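Local coordinates for protein extracellular subtilisin-like serine proteinase (PDB 1SH7) that probably cleaves peptide bonds as a calcium-binding, cold-adapted secreted serine endopeptidase of the subtilase family, this chain being its catalytic domain, at residues A[56-61]-A[93-98]; A[65-70]-A[97-102]; A[106-111]-A[135-140]. One frame throughout, in Å; residues are numbered along the deposited sequence. Where two conformers were deposited one is given.

Contact 1 of 3, residues A[56-61]-A[93-98]; sequences DFVDND and GVRVLS. With CA (calcium ion), chain D.
Both Asp56 and Arg95 set their CG anti to the backbone N (chi1 178° and 179°), and the arginine chain then runs extended to NE; the two side chains therefore lie alongside each other on one face of the sheet, where their residues form a parallel bridge. Arg95 NH2 meets Asp56 OD1 at 3.0 Å on the syn side of the carboxylate, although the carboxylate and guanidinium planes stand 83° apart. The same NH2 donates to Asp59 OD2 at 3.0 Å, approaching it from above that carboxylate. Val58 lies over one face of the guanidinium, its CG2 also against the Val96 backbone. At the strand end, Phe57 N gives a backbone bond of 2.8 Å to Arg95 O, while the Phe57 ring turns its edge to Val94 CG1. Asp56 OD2 accepts from Asp59 N at 2.9 Å, an Asx motif at the start of the loop. Asp56 OD1 binds the calcium at 2.2 Å, joined by both carboxylate oxygens of Asp61, three waters and the carbonyl of Asp63. One oxygen thus serves metal and arginine together, so Arg95 is a second-shell residue that probably offsets the crowded negative charge and steadies the first-shell carboxylate.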
loop_
_atom_site.group_PDB
_atom_site.type_symbol
_atom_site.label_atom_id
_atom_site.label_comp_id
_atom_site.label_asym_id
_atom_site.label_seq_id
_atom_site.Cartn_x
_atom_site.Cartn_y
_atom_site.Cartn_z
ATOM N N ASP A 56 -8.613 0.736 -17.733
ATOM C CA ASP A 56 -8.841 2.170 -17.428
ATOM C C ASP A 56 -10.347 2.510 -17.353
ATOM O O ASP A 56 -10.999 2.684 -18.379
ATOM C CB ASP A 56 -8.126 3.006 -18.510
ATOM C CG ASP A 56 -8.317 4.500 -18.355
ATOM O OD1 ASP A 56 -7.630 5.264 -19.113
ATOM O OD2 ASP A 56 -9.099 5.009 -17.530
ATOM N N PHE A 57 -10.879 2.638 -16.146
ATOM C CA PHE A 57 -12.290 2.950 -15.937
ATOM C C PHE A 57 -12.636 4.436 -15.970
ATOM O O PHE A 57 -13.797 4.793 -15.826
ATOM C CB PHE A 57 -12.771 2.386 -14.607
ATOM C CG PHE A 57 -12.850 0.901 -14.604
ATOM C CD1 PHE A 57 -13.943 0.266 -15.169
ATOM C CD2 PHE A 57 -11.802 0.147 -14.110
ATOM C CE1 PHE A 57 -14.018 -1.112 -15.187
ATOM C CE2 PHE A 57 -11.845 -1.234 -14.138
ATOM C CZ PHE A 57 -12.950 -1.871 -14.680
ATOM N N VAL A 58 -11.622 5.283 -16.077
ATOM C CA VAL A 58 -11.822 6.706 -16.245
ATOM C C VAL A 58 -12.218 6.936 -17.710
ATOM O O VAL A 58 -13.215 7.570 -18.014
ATOM C CB VAL A 58 -10.519 7.505 -15.873
ATOM C CG1 VAL A 58 -10.625 8.973 -16.244
ATOM C CG2 VAL A 58 -10.190 7.368 -14.397
ATOM N N ASP A 59 -11.450 6.393 -18.637
ATOM C CA ASP A 59 -11.721 6.620 -20.059
ATOM C C ASP A 59 -12.291 5.404 -20.817
ATOM O O ASP A 59 -12.463 5.445 -22.038
ATOM C CB ASP A 59 -10.443 7.124 -20.730
ATOM C CG ASP A 59 -10.105 8.532 -20.304
ATOM O OD1 ASP A 59 -11.054 9.318 -20.099
ATOM O OD2 ASP A 59 -8.941 8.926 -20.112
ATOM N N ASN A 60 -12.569 4.333 -20.081
ATOM C CA ASN A 60 -13.007 3.061 -20.660
ATOM C C ASN A 60 -12.143 2.627 -21.834
ATOM O O ASN A 60 -12.586 2.552 -22.970
ATOM C CB ASN A 60 -14.496 3.115 -20.998
ATOM C CG ASN A 60 -15.345 3.293 -19.755
ATOM O OD1 ASN A 60 -15.211 2.528 -18.780
ATOM N ND2 ASN A 60 -16.154 4.348 -19.733
ATOM N N ASP A 61 -10.891 2.315 -21.520
ATOM C CA ASP A 61 -9.934 1.861 -22.510
ATOM C C ASP A 61 -8.942 0.877 -21.847
ATOM O O ASP A 61 -9.041 0.621 -20.635
ATOM C CB ASP A 61 -9.285 3.053 -23.239
ATOM C CG ASP A 61 -8.303 3.842 -22.390
ATOM O OD1 ASP A 61 -7.361 3.248 -21.803
ATOM O OD2 ASP A 61 -8.383 5.092 -22.294
ATOM N N GLY A 93 -1.892 -2.032 -13.481
ATOM C CA GLY A 93 -2.558 -0.729 -13.344
ATOM C C GLY A 93 -4.067 -0.829 -13.456
ATOM O O GLY A 93 -4.579 -1.397 -14.412
ATOM N N VAL A 94 -4.788 -0.321 -12.459
ATOM C CA VAL A 94 -6.260 -0.247 -12.501
ATOM C C VAL A 94 -6.644 1.210 -12.327
ATOM O O VAL A 94 -6.723 1.738 -11.219
ATOM C CB VAL A 94 -6.917 -1.143 -11.428
ATOM C CG1 VAL A 94 -8.431 -1.168 -11.574
ATOM C CG2 VAL A 94 -6.360 -2.560 -11.513
ATOM N N ARG A 95 -6.773 1.897 -13.438
ATOM C CA ARG A 95 -6.957 3.328 -13.411
ATOM C C ARG A 95 -8.413 3.734 -13.117
ATOM O O ARG A 95 -9.316 3.542 -13.951
ATOM C CB ARG A 95 -6.450 3.942 -14.708
ATOM C CG ARG A 95 -6.620 5.468 -14.786
ATOM C CD ARG A 95 -5.939 6.052 -15.998
ATOM N NE ARG A 95 -5.970 7.508 -15.946
ATOM C CZ ARG A 95 -6.695 8.317 -16.704
ATOM N NH1 ARG A 95 -6.609 9.619 -16.496
ATOM N NH2 ARG A 95 -7.449 7.891 -17.689
ATOM N N VAL A 96 -8.630 4.307 -11.934
ATOM C CA VAL A 96 -9.954 4.778 -11.542
ATOM C C VAL A 96 -10.001 6.263 -11.174
ATOM O O VAL A 96 -11.085 6.762 -10.843
ATOM C CB VAL A 96 -10.544 3.968 -10.357
ATOM C CG1 VAL A 96 -10.683 2.461 -10.733
ATOM C CG2 VAL A 96 -9.690 4.138 -9.075
ATOM N N LEU A 97 -8.838 6.929 -11.218
ATOM C CA LEU A 97 -8.716 8.357 -10.931
ATOM C C LEU A 97 -8.090 9.085 -12.129
ATOM O O LEU A 97 -7.101 8.597 -12.749
ATOM C CB LEU A 97 -7.853 8.576 -9.686
ATOM C CG LEU A 97 -8.210 7.819 -8.403
ATOM C CD1 LEU A 97 -7.112 8.044 -7.393
ATOM C CD2 LEU A 97 -9.550 8.289 -7.828
ATOM N N SER A 98 -8.674 10.249 -12.443
ATOM C CA SER A 98 -8.303 11.101 -13.591
ATOM C C SER A 98 -6.902 11.701 -13.514
ATOM O O SER A 98 -6.216 11.518 -12.520
ATOM C CB SER A 98 -9.307 12.251 -13.736
ATOM O OG SER A 98 -9.106 13.242 -12.745
HETATM CA CA CA D . -6.202 5.288 -20.802
HETATM O O HOH W 1 -7.793 10.923 -18.890
HETATM O O HOH W 2 -6.855 7.614 -21.071
HETATM O O HOH W 3 -4.624 6.344 -19.372
HETATM O O HOH W 4 -4.892 5.600 -22.758
#

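Contact 2 of 3, residues A[65-70]-A[97-102]; sequences SDCNGH and LSCSGS
Cys99, Asn68 and Cys67 bring the two loops together, by one disulfide and one hydrogen bond from a side-chain amide. The sulfurs Cys67 SG and Cys99 SG are 2.0 Å apart, with a disulfide torsion of -85°. Cys67 holds its SG between the backbone N and the carbonyl carbon (chi1 53°), whereas Cys99 SG lies anti to its own carbonyl carbon. Beside this bridge the Asn68 side chain reaches across, and ND2 donates to Cys99 O at 2.7 Å; the acceptor lies in the amide plane, but the donor stands above the plane of the carbonyl. A water accepts from Asn68 ND2 at 2.9 Å. The carbonyl so gripped belongs to a type I beta turn, Ser98 to Gly101, closed by Gly101 N to Ser98 O at 2.9 Å. On the other loop lies the entry to the subtilase helix 70-79, whose first residue, His70, is probably the charge-relay histidine, as in other subtilases, and touches the bound phenylmethanesulfonic acid. Asn68 OD1 accepts from His70 N at 3.3 Å on an in-plane lone pair, an Asx turn, so both ends of one amide are engaged. Asp66 OD1 takes the N-H groups of Asn68 and Gly69 from the same face of its carboxylate.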
loop_
_atom_site.group_PDB
_atom_site.type_symbol
_atom_site.label_atom_id
_atom_site.label_comp_id
_atom_site.label_asym_id
_atom_site.label_seq_id
_atom_site.Cartn_x
_atom_site.Cartn_y
_atom_site.Cartn_z
ATOM N N SER A 65 -2.169 3.876 -18.453
ATOM C CA SER A 65 -1.092 4.879 -18.272
ATOM C C SER A 65 -1.528 5.980 -17.303
ATOM O O SER A 65 -2.698 6.277 -17.203
ATOM C CB SER A 65 -0.699 5.513 -19.598
ATOM O OG SER A 65 -0.008 4.591 -20.428
ATOM N N ASP A 66 -0.559 6.539 -16.582
ATOM C CA ASP A 66 -0.747 7.496 -15.508
ATOM C C ASP A 66 -0.446 8.899 -16.064
ATOM O O ASP A 66 0.642 9.117 -16.589
ATOM C CB ASP A 66 0.261 7.168 -14.414
ATOM C CG ASP A 66 0.160 8.081 -13.193
ATOM O OD1 ASP A 66 -0.831 8.856 -13.045
ATOM O OD2 ASP A 66 1.066 8.069 -12.326
ATOM N N CYS A 67 -1.382 9.830 -15.911
ATOM C CA CYS A 67 -1.206 11.250 -16.315
ATOM C C CYS A 67 -1.316 12.242 -15.129
ATOM O O CYS A 67 -1.539 13.441 -15.316
ATOM C CB CYS A 67 -2.182 11.617 -17.422
ATOM S SG CYS A 67 -3.883 11.244 -17.042
ATOM N N ASN A 68 -1.117 11.710 -13.921
ATOM C CA ASN A 68 -1.049 12.445 -12.668
ATOM C C ASN A 68 0.290 12.308 -11.897
ATOM O O ASN A 68 0.840 13.315 -11.461
ATOM C CB ASN A 68 -2.190 11.993 -11.753
ATOM C CG ASN A 68 -2.199 12.746 -10.411
ATOM O OD1 ASN A 68 -1.577 12.315 -9.457
ATOM N ND2 ASN A 68 -2.872 13.901 -10.363
ATOM N N GLY A 69 0.753 11.078 -11.686
ATOM C CA GLY A 69 2.003 10.733 -10.998
ATOM C C GLY A 69 1.835 9.827 -9.759
ATOM O O GLY A 69 2.675 8.969 -9.431
ATOM N N HIS A 70 0.729 10.020 -9.074
ATOM C CA HIS A 70 0.439 9.382 -7.791
ATOM C C HIS A 70 0.435 7.847 -7.907
ATOM O O HIS A 70 1.085 7.149 -7.124
ATOM C CB HIS A 70 -0.923 9.886 -7.353
ATOM C CG HIS A 70 -1.369 9.386 -6.030
ATOM N ND1 HIS A 70 -1.198 10.108 -4.868
ATOM C CD2 HIS A 70 -2.036 8.259 -5.685
ATOM C CE1 HIS A 70 -1.739 9.438 -3.863
ATOM N NE2 HIS A 70 -2.237 8.303 -4.330
ATOM N N LEU A 97 -8.838 6.929 -11.218
ATOM C CA LEU A 97 -8.716 8.357 -10.931
ATOM C C LEU A 97 -8.090 9.085 -12.129
ATOM O O LEU A 97 -7.101 8.597 -12.749
ATOM C CB LEU A 97 -7.853 8.576 -9.686
ATOM C CG LEU A 97 -8.210 7.819 -8.403
ATOM C CD1 LEU A 97 -7.112 8.044 -7.393
ATOM C CD2 LEU A 97 -9.550 8.289 -7.828
ATOM N N SER A 98 -8.674 10.249 -12.443
ATOM C CA SER A 98 -8.303 11.101 -13.591
ATOM C C SER A 98 -6.902 11.701 -13.514
ATOM O O SER A 98 -6.216 11.518 -12.520
ATOM C CB SER A 98 -9.307 12.251 -13.736
ATOM O OG SER A 98 -9.106 13.242 -12.745
ATOM N N CYS A 99 -6.481 12.439 -14.546
ATOM C CA CYS A 99 -5.151 13.046 -14.527
ATOM C C CYS A 99 -5.035 14.044 -13.353
ATOM O O CYS A 99 -3.941 14.275 -12.831
ATOM C CB CYS A 99 -4.843 13.797 -15.807
ATOM S SG CYS A 99 -5.000 12.906 -17.343
ATOM N N SER A 100 -6.157 14.630 -12.962
ATOM C CA SER A 100 -6.194 15.517 -11.801
ATOM C C SER A 100 -6.284 14.791 -10.461
ATOM O O SER A 100 -6.193 15.427 -9.418
ATOM C CB SER A 100 -7.375 16.468 -11.899
ATOM O OG SER A 100 -8.572 15.764 -11.678
ATOM N N GLY A 101 -6.480 13.479 -10.468
ATOM C CA GLY A 101 -6.541 12.708 -9.235
ATOM C C GLY A 101 -7.961 12.526 -8.716
ATOM O O GLY A 101 -8.155 11.936 -7.664
ATOM N N SER A 102 -8.954 13.009 -9.466
ATOM C CA SER A 102 -10.358 12.810 -9.090
ATOM C C SER A 102 -10.988 11.623 -9.789
ATOM O O SER A 102 -10.640 11.240 -10.904
ATOM C CB SER A 102 -11.219 14.072 -9.321
ATOM O OG SER A 102 -11.409 14.400 -10.692
HETATM O O HOH W 5 -3.003 15.644 -7.998
#

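Contact 3 of 3, residues A[106-111]-A[135-140]; sequences SGVISG and TALDSA
Val108 and Ile109 carry the approach of helix 106-111 to helix 135-140, and the contact between them is wholly apolar, with no hydrogen bond across it. The first to touch is Val108, whose CB points toward the neighbouring helix; its CG1 lies anti to the backbone N (chi1 178°) and meets Leu137 CD1 at 3.7 Å. One methyl group of the leucine is shared, because Leu137 CD1 also rests against Ile109 CG1 at 3.8 Å.

Ile109 comes next and has the larger part in the interface. Its CG1 is anti to the carbonyl carbon (chi1 -71°) and its chain is extended to CD1, which reaches the opposing backbone, 3.7 Å from Leu137 N, and lies 3.9 Å from Ala136 CB. The other branch serves a different turn: Ile109 CG2 packs on Ala140 CB at 3.9 Å. The two branches thus straddle neighbouring turns, Ala136 and Ala140 being four residues apart, and the small alanine side chains let the isoleucine come close to the helix.

The axes of segments 106-111 and 135-140 come within 9.5 Å and run only 7° from parallel. Further on in the first helix, Val112 and Asp113 also touch Ala140, while Val108 packs on Val96 as well. Helix 105-118 links strands 90-95 and 123-127, and helix 135-146 links strands 123-127 and 150-154; such neighbouring, nearly parallel helices belong to the beta-alpha-beta crossovers typical of the alpha/beta subtilisin fold.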
loop_
_atom_site.group_PDB
_atom_site.type_symbol
_atom_site.label_atom_id
_atom_site.label_comp_id
_atom_site.label_asym_id
_atom_site.label_seq_id
_atom_site.Cartn_x
_atom_site.Cartn_y
_atom_site.Cartn_z
ATOM N N SER A 106 -18.505 5.130 -8.404
ATOM C CA SER A 106 -18.834 3.983 -9.238
ATOM C C SER A 106 -17.684 3.519 -10.118
ATOM O O SER A 106 -17.522 2.315 -10.372
ATOM C CB SER A 106 -20.116 4.263 -10.058
ATOM O OG SER A 106 -19.932 5.352 -10.900
ATOM N N GLY A 107 -16.843 4.441 -10.569
ATOM C CA GLY A 107 -15.642 4.058 -11.295
ATOM C C GLY A 107 -14.649 3.313 -10.400
ATOM O O GLY A 107 -14.014 2.365 -10.821
ATOM N N VAL A 108 -14.487 3.764 -9.161
ATOM C CA VAL A 108 -13.661 3.056 -8.187
ATOM C C VAL A 108 -14.220 1.635 -7.897
ATOM O O VAL A 108 -13.460 0.641 -7.887
ATOM C CB VAL A 108 -13.474 3.882 -6.882
ATOM C CG1 VAL A 108 -12.660 3.117 -5.873
ATOM C CG2 VAL A 108 -12.809 5.238 -7.186
ATOM N N ILE A 109 -15.536 1.525 -7.713
ATOM C CA ILE A 109 -16.175 0.225 -7.526
ATOM C C ILE A 109 -15.902 -0.704 -8.707
ATOM O O ILE A 109 -15.570 -1.876 -8.517
ATOM C CB ILE A 109 -17.755 0.399 -7.262
ATOM C CG1 ILE A 109 -17.963 0.997 -5.883
ATOM C CG2 ILE A 109 -18.532 -0.964 -7.462
ATOM C CD1 ILE A 109 -19.351 1.531 -5.647
ATOM N N SER A 110 -15.973 -0.178 -9.929
ATOM C CA SER A 110 -15.716 -0.979 -11.116
ATOM C C SER A 110 -14.289 -1.521 -11.078
ATOM O O SER A 110 -14.045 -2.671 -11.452
ATOM C CB SER A 110 -15.920 -0.149 -12.404
ATOM O OG SER A 110 -17.284 0.206 -12.564
ATOM N N GLY A 111 -13.346 -0.686 -10.643
ATOM C CA GLY A 111 -11.962 -1.099 -10.515
ATOM C C GLY A 111 -11.831 -2.189 -9.449
ATOM O O GLY A 111 -11.109 -3.158 -9.654
ATOM N N THR A 135 -21.472 3.279 1.608
ATOM C CA THR A 135 -21.705 1.859 1.861
ATOM C C THR A 135 -21.534 1.027 0.584
ATOM O O THR A 135 -21.108 -0.120 0.659
ATOM C CB THR A 135 -23.052 1.555 2.572
ATOM O OG1 THR A 135 -24.147 1.762 1.681
ATOM C CG2 THR A 135 -23.277 2.529 3.742
ATOM N N ALA A 136 -21.799 1.612 -0.576
ATOM C CA ALA A 136 -21.643 0.885 -1.837
ATOM C C ALA A 136 -20.177 0.541 -2.113
ATOM O O ALA A 136 -19.865 -0.606 -2.471
ATOM C CB ALA A 136 -22.227 1.656 -2.995
ATOM N N LEU A 137 -19.287 1.513 -1.955
ATOM C CA LEU A 137 -17.839 1.248 -2.109
ATOM C C LEU A 137 -17.320 0.291 -1.030
ATOM O O LEU A 137 -16.511 -0.596 -1.316
ATOM C CB LEU A 137 -17.054 2.555 -2.054
ATOM C CG LEU A 137 -15.529 2.509 -2.204
ATOM C CD1 LEU A 137 -15.073 1.696 -3.447
ATOM C CD2 LEU A 137 -14.976 3.964 -2.227
ATOM N N ASP A 138 -17.780 0.468 0.206
ATOM C CA ASP A 138 -17.413 -0.430 1.311
ATOM C C ASP A 138 -17.798 -1.865 0.981
ATOM O O ASP A 138 -17.040 -2.801 1.235
ATOM C CB ASP A 138 -18.128 -0.058 2.608
ATOM C CG ASP A 138 -17.636 1.221 3.225
ATOM O OD1 ASP A 138 -16.671 1.836 2.704
ATOM O OD2 ASP A 138 -18.172 1.674 4.289
ATOM N N SER A 139 -18.997 -2.035 0.439
ATOM C CA SER A 139 -19.524 -3.360 0.102
ATOM C C SER A 139 -18.734 -4.032 -1.025
ATOM O O SER A 139 -18.436 -5.240 -0.960
ATOM C CB SER A 139 -21.022 -3.265 -0.229
ATOM O OG SER A 139 -21.719 -2.881 0.944
ATOM N N ALA A 140 -18.351 -3.267 -2.034
ATOM C CA ALA A 140 -17.510 -3.785 -3.116
ATOM C C ALA A 140 -16.132 -4.223 -2.605
ATOM O O ALA A 140 -15.618 -5.257 -3.029
ATOM C CB ALA A 140 -17.347 -2.735 -4.201
#

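How the contacts relate
All three contacts lie on the same subtilase catalytic domain. Contacts 1 and 2 have centres 9 Å apart, end on the same stretch of chain and share Leu97 and Ser98, in the loop that leaves strand 90-95; Arg95 of contact 1 also packs against Cys67 and Ser65 of contact 2. Both close before contact 3 opens, its centre 14 Å from contact 1 and 18 Å from contact 2. Phe57, Val94 and Val96 of contact 1 pack on Gly107, Ser110 and Gly111 of helix 105-118, whereas loop 97-102 of contact 2 simply leads on toward that helix. Contact 1, with its calcium at the sheet edge, thus touches both others and lies between the disulfide-linked loops beside His70 and the helix pair.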